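Local atomic coordinates of enoyl-CoA hydratase/isomerase (PDB entry 4KPK), a protein that probably acts as an enoyl-CoA hydratase or isomerase on acyl-CoA substrates. Residues Leu38-Cys43 and Asp64-Ser69; Ile86-Ala91 and Ile138-Gly143; Ile158-Glu163 and Ile215-Asp220. All blocks are in the same frame, centred on the assembly; numbering follows the deposited sequence.

Interaction 1. Residues Leu38-Cys43 and Asp64-Ser69; sequences LHYLSC and DEVMIS. With EDO (1,2-ethanediol), chain B.
V66 lies over one face of the Y40 ring. Its CG1 methyl stands 4.0 Å from the ring centroid, 29° off the ring normal, and makes a CH-pi contact. The closest atom pair is V66 CG1 and Y40 CE2, at 3.5 Å. CG1 is anti to the backbone N of V66 (chi1 169°), and this turns the methyl toward the ring. The same methyl also meets H39 CD2, more loosely and at an oblique angle to the imidazole. M67, modelled as selenomethionine, adds its CB, 3.8 Å from Y40 CD2. Its selenium passes near a methyl of L41, with SE 4.4 Å from L41 CD2. L41 and M67 are both buried. The contact sets the first strand of the crotonase-like core, 41-46, with the loop before it, against the first turn of helix 65-80. The strand is an outermost one of the sheet within this chain, and the helix leads on to strand 86-91. D64 is the N-cap of that helix. Its OD1 accepts from M67 N at 3.0 Å, nearly along the C-O axis and almost straight (171°). The carboxylate also reaches the tyrosine. Y40 OH donates to D64 OD2 over 3.0 Å, meeting the syn lone pair of that oxygen, on the side of OD1. OD1 sits at the edge of the ring, near its plane. One carboxylate thus serves both the helix start and the tyrosine. Outside the segments, R56 makes a cation-pi contact with Y40 and a long, weak ion pair with D64. E70 accepts from the backbone N atoms of H39 and Y40. A 1,2-ethanediol, probably from the crystallisation liquor, lies by L38, L41 and S42, but its modelled place is doubtful.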
loop_
_atom_site.group_PDB
_atom_site.type_symbol
_atom_site.label_atom_id
_atom_site.label_comp_id
_atom_site.label_asym_id
_atom_site.label_seq_id
_atom_site.Cartn_x
_atom_site.Cartn_y
_atom_site.Cartn_z
ATOM N N LEU A 38 34.860 -17.936 -2.264
ATOM C CA LEU A 38 34.244 -16.660 -2.715
ATOM C C LEU A 38 35.202 -15.468 -2.643
ATOM O O LEU A 38 35.873 -15.277 -1.631
ATOM C CB LEU A 38 33.011 -16.315 -1.853
ATOM C CG LEU A 38 31.950 -17.415 -1.891
ATOM C CD1 LEU A 38 30.803 -17.235 -0.894
ATOM C CD2 LEU A 38 31.452 -17.555 -3.324
ATOM N N HIS A 39 35.176 -14.634 -3.692
ATOM C CA HIS A 39 36.093 -13.511 -3.856
ATOM C C HIS A 39 35.593 -12.296 -3.082
ATOM O O HIS A 39 36.391 -11.582 -2.509
ATOM C CB HIS A 39 36.230 -13.118 -5.354
ATOM C CG HIS A 39 36.654 -14.249 -6.264
ATOM N ND1 HIS A 39 37.967 -14.657 -6.383
ATOM C CD2 HIS A 39 35.935 -15.058 -7.093
ATOM C CE1 HIS A 39 38.040 -15.665 -7.243
ATOM N NE2 HIS A 39 36.821 -15.936 -7.679
ATOM N N TYR A 40 34.276 -12.074 -3.137
ATOM C CA TYR A 40 33.611 -10.873 -2.702
ATOM C C TYR A 40 32.732 -11.007 -1.496
ATOM O O TYR A 40 32.348 -9.979 -0.859
ATOM C CB TYR A 40 32.729 -10.346 -3.805
ATOM C CG TYR A 40 33.429 -9.866 -5.043
ATOM C CD1 TYR A 40 34.812 -9.656 -5.104
ATOM C CD2 TYR A 40 32.691 -9.544 -6.137
ATOM C CE1 TYR A 40 35.413 -9.176 -6.261
ATOM C CE2 TYR A 40 33.280 -9.053 -7.266
ATOM C CZ TYR A 40 34.620 -8.875 -7.332
ATOM O OH TYR A 40 35.109 -8.380 -8.511
ATOM N N LEU A 41 32.432 -12.243 -1.136
ATOM C CA LEU A 41 31.565 -12.512 0.008
ATOM C C LEU A 41 32.310 -13.339 1.058
ATOM O O LEU A 41 33.249 -14.046 0.722
ATOM C CB LEU A 41 30.333 -13.308 -0.449
ATOM C CG LEU A 41 29.423 -12.659 -1.481
ATOM C CD1 LEU A 41 28.329 -13.625 -1.981
ATOM C CD2 LEU A 41 28.825 -11.407 -0.863
ATOM N N SER A 42 31.836 -13.248 2.312
ATOM C CA SER A 42 32.054 -14.261 3.347
ATOM C C SER A 42 30.763 -14.936 3.632
ATOM O O SER A 42 29.669 -14.363 3.437
ATOM C CB SER A 42 32.461 -13.659 4.725
ATOM O OG SER A 42 33.634 -12.904 4.638
ATOM N N CYS A 43 30.863 -16.113 4.223
ATOM C CA CYS A 43 29.672 -16.761 4.677
ATOM C C CYS A 43 30.017 -17.633 5.830
ATOM O O CYS A 43 31.072 -18.259 5.836
ATOM C CB CYS A 43 29.000 -17.533 3.510
ATOM S SG CYS A 43 30.030 -18.732 2.680
ATOM N N ASP A 64 29.191 -6.132 -9.182
ATOM C CA ASP A 64 29.449 -6.546 -10.548
ATOM C C ASP A 64 28.935 -7.967 -10.764
ATOM O O ASP A 64 28.263 -8.525 -9.864
ATOM C CB ASP A 64 30.936 -6.366 -10.862
ATOM C CG ASP A 64 31.805 -7.293 -10.094
ATOM O OD1 ASP A 64 31.297 -8.230 -9.411
ATOM O OD2 ASP A 64 33.022 -7.085 -10.180
ATOM N N GLU A 65 29.213 -8.536 -11.959
ATOM C CA GLU A 65 28.721 -9.896 -12.332
ATOM C C GLU A 65 29.171 -11.007 -11.363
ATOM O O GLU A 65 28.474 -11.989 -11.061
ATOM C CB GLU A 65 29.094 -10.196 -13.806
ATOM C CG GLU A 65 30.551 -10.538 -14.088
ATOM C CD GLU A 65 31.624 -9.410 -13.993
ATOM O OE1 GLU A 65 31.415 -8.230 -13.600
ATOM O OE2 GLU A 65 32.764 -9.759 -14.314
ATOM N N VAL A 66 30.348 -10.839 -10.855
ATOM C CA VAL A 66 30.884 -11.772 -9.919
ATOM C C VAL A 66 30.127 -11.707 -8.565
ATOM O O VAL A 66 29.717 -12.725 -8.085
ATOM C CB VAL A 66 32.416 -11.529 -9.747
ATOM C CG1 VAL A 66 32.976 -12.326 -8.568
ATOM C CG2 VAL A 66 33.172 -11.865 -11.035
HETATM N N MSE A 67 29.981 -10.520 -7.961
HETATM C CA MSE A 67 29.157 -10.328 -6.751
HETATM C C MSE A 67 27.785 -10.927 -6.913
HETATM O O MSE A 67 27.327 -11.614 -6.030
HETATM C CB MSE A 67 28.937 -8.867 -6.478
HETATM C CG MSE A 67 28.033 -8.555 -5.293
HETATM SE SE MSE A 67 29.196 -8.148 -3.745
HETATM C CE MSE A 67 29.892 -6.434 -4.322
ATOM N N ILE A 68 27.132 -10.621 -8.024
ATOM C CA ILE A 68 25.780 -11.123 -8.324
ATOM C C ILE A 68 25.827 -12.640 -8.235
ATOM O O ILE A 68 25.050 -13.245 -7.507
ATOM C CB ILE A 68 25.274 -10.711 -9.740
ATOM C CG1 ILE A 68 25.117 -9.184 -9.899
ATOM C CG2 ILE A 68 23.986 -11.404 -10.104
ATOM C CD1 ILE A 68 24.541 -8.513 -8.702
ATOM N N SER A 69 26.803 -13.239 -8.907
ATOM C CA SER A 69 26.840 -14.698 -9.010
ATOM C C SER A 69 27.193 -15.359 -7.696
ATOM O O SER A 69 26.613 -16.396 -7.288
ATOM C CB SER A 69 27.798 -15.147 -10.125
ATOM O OG SER A 69 28.362 -16.402 -9.797
HETATM C C1 EDO B . 36.062 -14.119 1.298
HETATM O O1 EDO B . 35.307 -15.069 0.547
HETATM C C2 EDO B . 35.475 -14.224 2.696
HETATM O O2 EDO B . 36.491 -14.208 3.682
#

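Interaction 2. Residues Ile86-Ala91 and Ile138-Gly143; sequences ILLLKA and ITLVQG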
loop_
_atom_site.group_PDB
_atom_site.type_symbol
_atom_site.label_atom_id
_atom_site.label_comp_id
_atom_site.label_asym_id
_atom_site.label_seq_id
_atom_site.Cartn_x
_atom_site.Cartn_y
_atom_site.Cartn_z
ATOM N N ILE A 86 17.706 -19.228 9.733
ATOM C CA ILE A 86 17.598 -17.828 9.451
ATOM C C ILE A 86 18.795 -17.510 8.573
ATOM O O ILE A 86 19.825 -18.146 8.726
ATOM C CB ILE A 86 17.742 -17.022 10.781
ATOM C CG1 ILE A 86 16.428 -17.034 11.567
ATOM C CG2 ILE A 86 18.199 -15.591 10.565
ATOM C CD1 ILE A 86 16.653 -16.611 13.010
ATOM N N LEU A 87 18.637 -16.519 7.673
ATOM C CA LEU A 87 19.713 -15.960 6.859
ATOM C C LEU A 87 19.804 -14.476 7.164
ATOM O O LEU A 87 18.841 -13.735 6.973
ATOM C CB LEU A 87 19.455 -16.095 5.351
ATOM C CG LEU A 87 20.553 -15.390 4.531
ATOM C CD1 LEU A 87 21.944 -16.009 4.738
ATOM C CD2 LEU A 87 20.215 -15.279 3.078
ATOM N N LEU A 88 20.979 -14.066 7.619
ATOM C CA LEU A 88 21.298 -12.695 7.921
ATOM C C LEU A 88 22.215 -12.162 6.797
ATOM O O LEU A 88 23.247 -12.774 6.478
ATOM C CB LEU A 88 21.992 -12.684 9.303
ATOM C CG LEU A 88 21.970 -11.381 10.075
ATOM C CD1 LEU A 88 22.657 -11.491 11.443
ATOM C CD2 LEU A 88 22.686 -10.348 9.248
ATOM N N LEU A 89 21.831 -11.043 6.173
ATOM C CA LEU A 89 22.696 -10.322 5.225
ATOM C C LEU A 89 23.271 -9.045 5.848
ATOM O O LEU A 89 22.514 -8.231 6.391
ATOM C CB LEU A 89 21.982 -9.866 3.965
ATOM C CG LEU A 89 21.374 -10.845 2.976
ATOM C CD1 LEU A 89 20.189 -11.592 3.634
ATOM C CD2 LEU A 89 20.930 -10.068 1.731
ATOM N N LYS A 90 24.578 -8.850 5.685
ATOM C CA LYS A 90 25.354 -7.746 6.307
ATOM C C LYS A 90 26.457 -7.417 5.326
ATOM O O LYS A 90 26.649 -8.148 4.337
ATOM C CB LYS A 90 26.116 -8.205 7.513
ATOM C CG LYS A 90 25.347 -8.683 8.662
ATOM C CD LYS A 90 26.137 -9.732 9.456
ATOM C CE LYS A 90 27.561 -9.336 9.744
ATOM N NZ LYS A 90 28.066 -10.062 10.957
ATOM N N ALA A 91 27.253 -6.427 5.655
ATOM C CA ALA A 91 28.388 -5.989 4.818
ATOM C C ALA A 91 29.506 -5.415 5.710
ATOM O O ALA A 91 29.207 -4.813 6.748
ATOM C CB ALA A 91 27.921 -4.912 3.884
ATOM N N ILE A 138 17.015 -11.298 7.335
ATOM C CA ILE A 138 17.229 -10.009 8.047
ATOM C C ILE A 138 18.390 -9.371 7.317
ATOM O O ILE A 138 19.438 -9.988 7.216
ATOM C CB ILE A 138 17.650 -10.233 9.532
ATOM C CG1 ILE A 138 16.571 -11.070 10.213
ATOM C CG2 ILE A 138 17.798 -8.884 10.313
ATOM C CD1 ILE A 138 16.887 -11.559 11.560
ATOM N N THR A 139 18.195 -8.161 6.793
ATOM C CA THR A 139 19.287 -7.339 6.262
ATOM C C THR A 139 19.667 -6.127 7.198
ATOM O O THR A 139 18.815 -5.365 7.631
ATOM C CB THR A 139 18.942 -6.898 4.825
ATOM O OG1 THR A 139 18.773 -8.089 4.036
ATOM C CG2 THR A 139 20.033 -6.039 4.164
ATOM N N LEU A 140 20.970 -5.991 7.478
ATOM C CA LEU A 140 21.559 -4.939 8.322
ATOM C C LEU A 140 22.374 -3.943 7.479
ATOM O O LEU A 140 23.390 -4.284 6.914
ATOM C CB LEU A 140 22.485 -5.565 9.348
ATOM C CG LEU A 140 22.006 -6.734 10.215
ATOM C CD1 LEU A 140 23.091 -7.136 11.226
ATOM C CD2 LEU A 140 20.719 -6.316 10.904
ATOM N N VAL A 141 21.912 -2.717 7.364
ATOM C CA VAL A 141 22.429 -1.792 6.369
ATOM C C VAL A 141 23.129 -0.589 7.045
ATOM O O VAL A 141 22.473 0.127 7.755
ATOM C CB VAL A 141 21.303 -1.224 5.484
ATOM C CG1 VAL A 141 21.862 -0.259 4.452
ATOM C CG2 VAL A 141 20.494 -2.337 4.801
ATOM N N GLN A 142 24.446 -0.473 6.882
ATOM C CA GLN A 142 25.254 0.673 7.359
ATOM C C GLN A 142 25.577 1.562 6.154
ATOM O O GLN A 142 25.727 1.056 5.002
ATOM C CB GLN A 142 26.544 0.184 8.088
ATOM C CG GLN A 142 27.771 -0.168 7.239
ATOM C CD GLN A 142 27.649 -1.484 6.407
ATOM O OE1 GLN A 142 26.575 -2.059 6.251
ATOM N NE2 GLN A 142 28.760 -1.921 5.845
ATOM N N GLY A 143 25.627 2.885 6.387
ATOM C CA GLY A 143 25.810 3.878 5.316
ATOM C C GLY A 143 25.123 3.681 3.945
ATOM O O GLY A 143 23.939 3.364 3.839
HETATM O O HOH W 1 25.920 -4.438 7.471
#
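L89 is bonded through both backbone polar atoms to the strand of I138 and L140. Its N donates to I138 O at 2.8 Å. Its O accepts from L140 N at 2.9 Å, nearly head-on to the carbonyl, with a C=O...donor angle of 171°. I138 N is satisfied by L87 O, which it meets in the carbonyl plane at 3.1 Å. Two CA-H...O contacts, L88 CA to I138 O and T139 CA to L89 O, fill in between these bonds. Strands 86-91 and 137-141 are parallel neighbours in the middle of the crotonase-like core sheet, their short axes 14° apart. In this family the loops that follow two such strands commonly supply the peptide N-H groups of the oxyanion hole. Past L140 the two chains are bridged by a water. It accepts from A91 N at 3.0 Å and lies within hydrogen-bonding distance of L140 O and Q142 OE1, with more acceptors around it than protons to give. Q142 CG lies between its backbone N and carbonyl carbon (chi1 84°), and a bend at chi2 brings the amide back beside A91. Its NE2 donates to G93 O, just beyond strand 86-91. T139 OG1 packs against L89 CB and CD2, but its hydrogen-bond partner is S156 OG. The K90 chain runs alongside L140, with its CG 3.7 Å from L140 CD1. Its NZ leads away to Q51 OE1 on the neighbouring strand. On the same face, the L88 and L140 side chains cross at a slant, with L88 CD2 3.8 Å from L140 CD1, while I86 CG2 touches I138 CD1 more loosely. I86 and I138 both rest on L233 of helix 222-235, whose A226 meets L140. On the other face, I153 of helix 148-155 packs against T139.

Interaction 3. Residues Ile158-Glu163 and Ile215-Asp220; sequences IAIANE and IHDIND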
loop_
_atom_site.group_PDB
_atom_site.type_symbol
_atom_site.label_atom_id
_atom_site.label_comp_id
_atom_site.label_asym_id
_atom_site.label_seq_id
_atom_site.Cartn_x
_atom_site.Cartn_y
_atom_site.Cartn_z
ATOM N N ILE A 158 13.069 -8.486 7.001
ATOM C CA ILE A 158 13.395 -7.481 8.042
ATOM C C ILE A 158 14.664 -6.779 7.618
ATOM O O ILE A 158 15.608 -7.430 7.210
ATOM C CB ILE A 158 13.575 -8.054 9.451
ATOM C CG1 ILE A 158 12.219 -8.513 10.036
ATOM C CG2 ILE A 158 14.072 -6.992 10.421
ATOM C CD1 ILE A 158 12.194 -9.959 10.370
ATOM N N ALA A 159 14.633 -5.440 7.687
ATOM C CA ALA A 159 15.763 -4.573 7.405
ATOM C C ALA A 159 15.941 -3.490 8.514
ATOM O O ALA A 159 14.971 -2.783 8.964
ATOM C CB ALA A 159 15.577 -3.909 6.056
ATOM N N ILE A 160 17.188 -3.376 8.950
ATOM C CA ILE A 160 17.597 -2.409 9.992
ATOM C C ILE A 160 18.761 -1.650 9.423
ATOM O O ILE A 160 19.633 -2.254 8.787
ATOM C CB ILE A 160 18.047 -3.165 11.245
ATOM C CG1 ILE A 160 16.985 -4.184 11.576
ATOM C CG2 ILE A 160 18.253 -2.211 12.427
ATOM C CD1 ILE A 160 17.410 -5.209 12.574
ATOM N N ALA A 161 18.715 -0.345 9.511
ATOM C CA ALA A 161 19.812 0.491 9.021
ATOM C C ALA A 161 20.369 1.396 10.171
ATOM O O ALA A 161 19.669 1.569 11.151
ATOM C CB ALA A 161 19.362 1.342 7.868
ATOM N N ASN A 162 21.610 1.906 10.030
ATOM C CA ASN A 162 22.164 2.912 10.979
ATOM C C ASN A 162 21.699 4.291 10.573
ATOM O O ASN A 162 20.998 4.429 9.569
ATOM C CB ASN A 162 23.694 2.837 11.127
ATOM C CG ASN A 162 24.460 3.266 9.886
ATOM O OD1 ASN A 162 23.918 3.712 8.872
ATOM N ND2 ASN A 162 25.764 3.114 9.971
ATOM N N GLU A 163 22.048 5.302 11.370
ATOM C CA GLU A 163 21.498 6.650 11.200
ATOM C C GLU A 163 22.033 7.371 9.970
ATOM O O GLU A 163 21.337 8.215 9.389
ATOM C CB GLU A 163 21.741 7.482 12.480
ATOM C CG GLU A 163 20.593 7.395 13.485
ATOM C CD GLU A 163 21.019 7.767 14.891
ATOM O OE1 GLU A 163 21.507 8.899 15.091
ATOM O OE2 GLU A 163 20.839 6.938 15.817
ATOM N N ILE A 215 12.926 0.357 5.583
ATOM C CA ILE A 215 13.522 -0.323 6.712
ATOM C C ILE A 215 12.488 -0.413 7.785
ATOM O O ILE A 215 11.458 0.235 7.678
ATOM C CB ILE A 215 14.803 0.327 7.148
ATOM C CG1 ILE A 215 14.584 1.746 7.770
ATOM C CG2 ILE A 215 15.778 0.324 5.989
ATOM C CD1 ILE A 215 15.844 2.553 7.885
ATOM N N HIS A 216 12.741 -1.317 8.729
ATOM C CA HIS A 216 11.880 -1.582 9.902
ATOM C C HIS A 216 12.400 -0.920 11.180
ATOM O O HIS A 216 11.625 -0.658 12.073
ATOM C CB HIS A 216 11.726 -3.091 10.121
ATOM C CG HIS A 216 11.144 -3.798 8.928
ATOM N ND1 HIS A 216 9.795 -3.835 8.668
ATOM C CD2 HIS A 216 11.733 -4.436 7.894
ATOM C CE1 HIS A 216 9.579 -4.484 7.533
ATOM N NE2 HIS A 216 10.747 -4.829 7.028
ATOM N N ASP A 217 13.687 -0.608 11.265
ATOM C CA ASP A 217 14.278 -0.075 12.534
ATOM C C ASP A 217 15.537 0.725 12.183
ATOM O O ASP A 217 16.166 0.477 11.146
ATOM C CB ASP A 217 14.672 -1.233 13.479
ATOM C CG ASP A 217 15.000 -0.768 14.942
ATOM O OD1 ASP A 217 14.319 0.142 15.464
ATOM O OD2 ASP A 217 15.933 -1.325 15.600
ATOM N N ILE A 218 15.896 1.679 13.033
ATOM C CA ILE A 218 17.110 2.440 12.902
ATOM C C ILE A 218 17.917 2.273 14.197
ATOM O O ILE A 218 17.411 2.527 15.300
ATOM C CB ILE A 218 16.812 3.937 12.721
ATOM C CG1 ILE A 218 16.002 4.259 11.435
ATOM C CG2 ILE A 218 18.105 4.744 12.731
ATOM C CD1 ILE A 218 15.651 5.743 11.287
ATOM N N ASN A 219 19.173 1.875 14.064
ATOM C CA ASN A 219 20.027 1.683 15.213
ATOM C C ASN A 219 21.457 1.685 14.748
ATOM O O ASN A 219 21.835 0.907 13.851
ATOM C CB ASN A 219 19.693 0.333 15.850
ATOM C CG ASN A 219 20.178 0.204 17.300
ATOM O OD1 ASN A 219 21.120 0.860 17.737
ATOM N ND2 ASN A 219 19.534 -0.684 18.036
ATOM N N ASP A 220 22.276 2.558 15.325
ATOM C CA ASP A 220 23.741 2.488 15.097
ATOM C C ASP A 220 24.425 1.169 15.546
ATOM O O ASP A 220 25.507 0.846 15.103
ATOM C CB ASP A 220 24.439 3.666 15.775
ATOM C CG ASP A 220 24.274 4.951 15.014
ATOM O OD1 ASP A 220 23.947 4.917 13.789
ATOM O OD2 ASP A 220 24.495 5.989 15.660
HETATM O O HOH W 2 26.647 1.172 12.273
#
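I215 reaches A161 because its CG1 is placed between the backbone N and the carbonyl carbon (chi1 68°), with CD1 extended beyond. CD1 then lies 3.7 Å from A161 CB. H216 CG is turned the other way, anti to its carbonyl carbon (chi1 -58°). Its ring thereby meets the start of strand 158-161: A159 N lies in the ring plane at the edge, and CD2 is 3.5 Å from I158 CA. This is the edge of the crotonase-like core sheet, where the short strand 217-218 runs parallel to 158-161 as the outermost strand within this chain. A159 O takes two donors. H216 N gives the main bond at 2.7 Å, and D217 N adds a weak one. Further on, A161 N donates to D217 O and A161 O accepts from N219 N at 3.0 Å. The I160 and D217 side chains lie side by side on one face, with I160 CG2 3.9 Å from D217 CB. I160 also packs on A225 and F229 of helix 222-235. On the other face, I218 joins L210 of helix 206-212. Two residues of another subunit reach the H216 end: R192 forms a weak hydrogen bond to H216 NE2, and R196 packs on I158 and H216. At the opposite end, N162 OD1 accepts from G143 N, and a water joins N162 ND2 to D220 O. The E163 chain crosses I218, with its CG against I218 CG2. The E163 and D220 carboxylates come close, with E163 OE2 3.8 Å from D220 OD2, which would probably raise the proton affinity of one of them. The other oxygen, D220 OD1, accepts from E163 N at 3.1 Å, nearly along its C-O axis and almost straight (174°).

How the interactions relate
The three contacts come one after another along the chain and all reach the same mixed sheet. Interaction 1 lies at one outer strand, 41-46, and interaction 3 at the other, 217-218, their centres about 24 Å apart. Interaction 2 is in the middle. The centres of interactions 1 and 2 are about 15 Å apart, and the two contacts do not touch; helix 65-80 is followed directly by strand 86-91. The centres of interactions 2 and 3 are about 10 Å apart, and the contacts touch, because strands 137-141 and 158-161 are neighbours. T139 N and V141 N probably donate to I158 O and I160 O. Together the contacts span the sheet to the edge at strand 217-218, which a second subunit reaches.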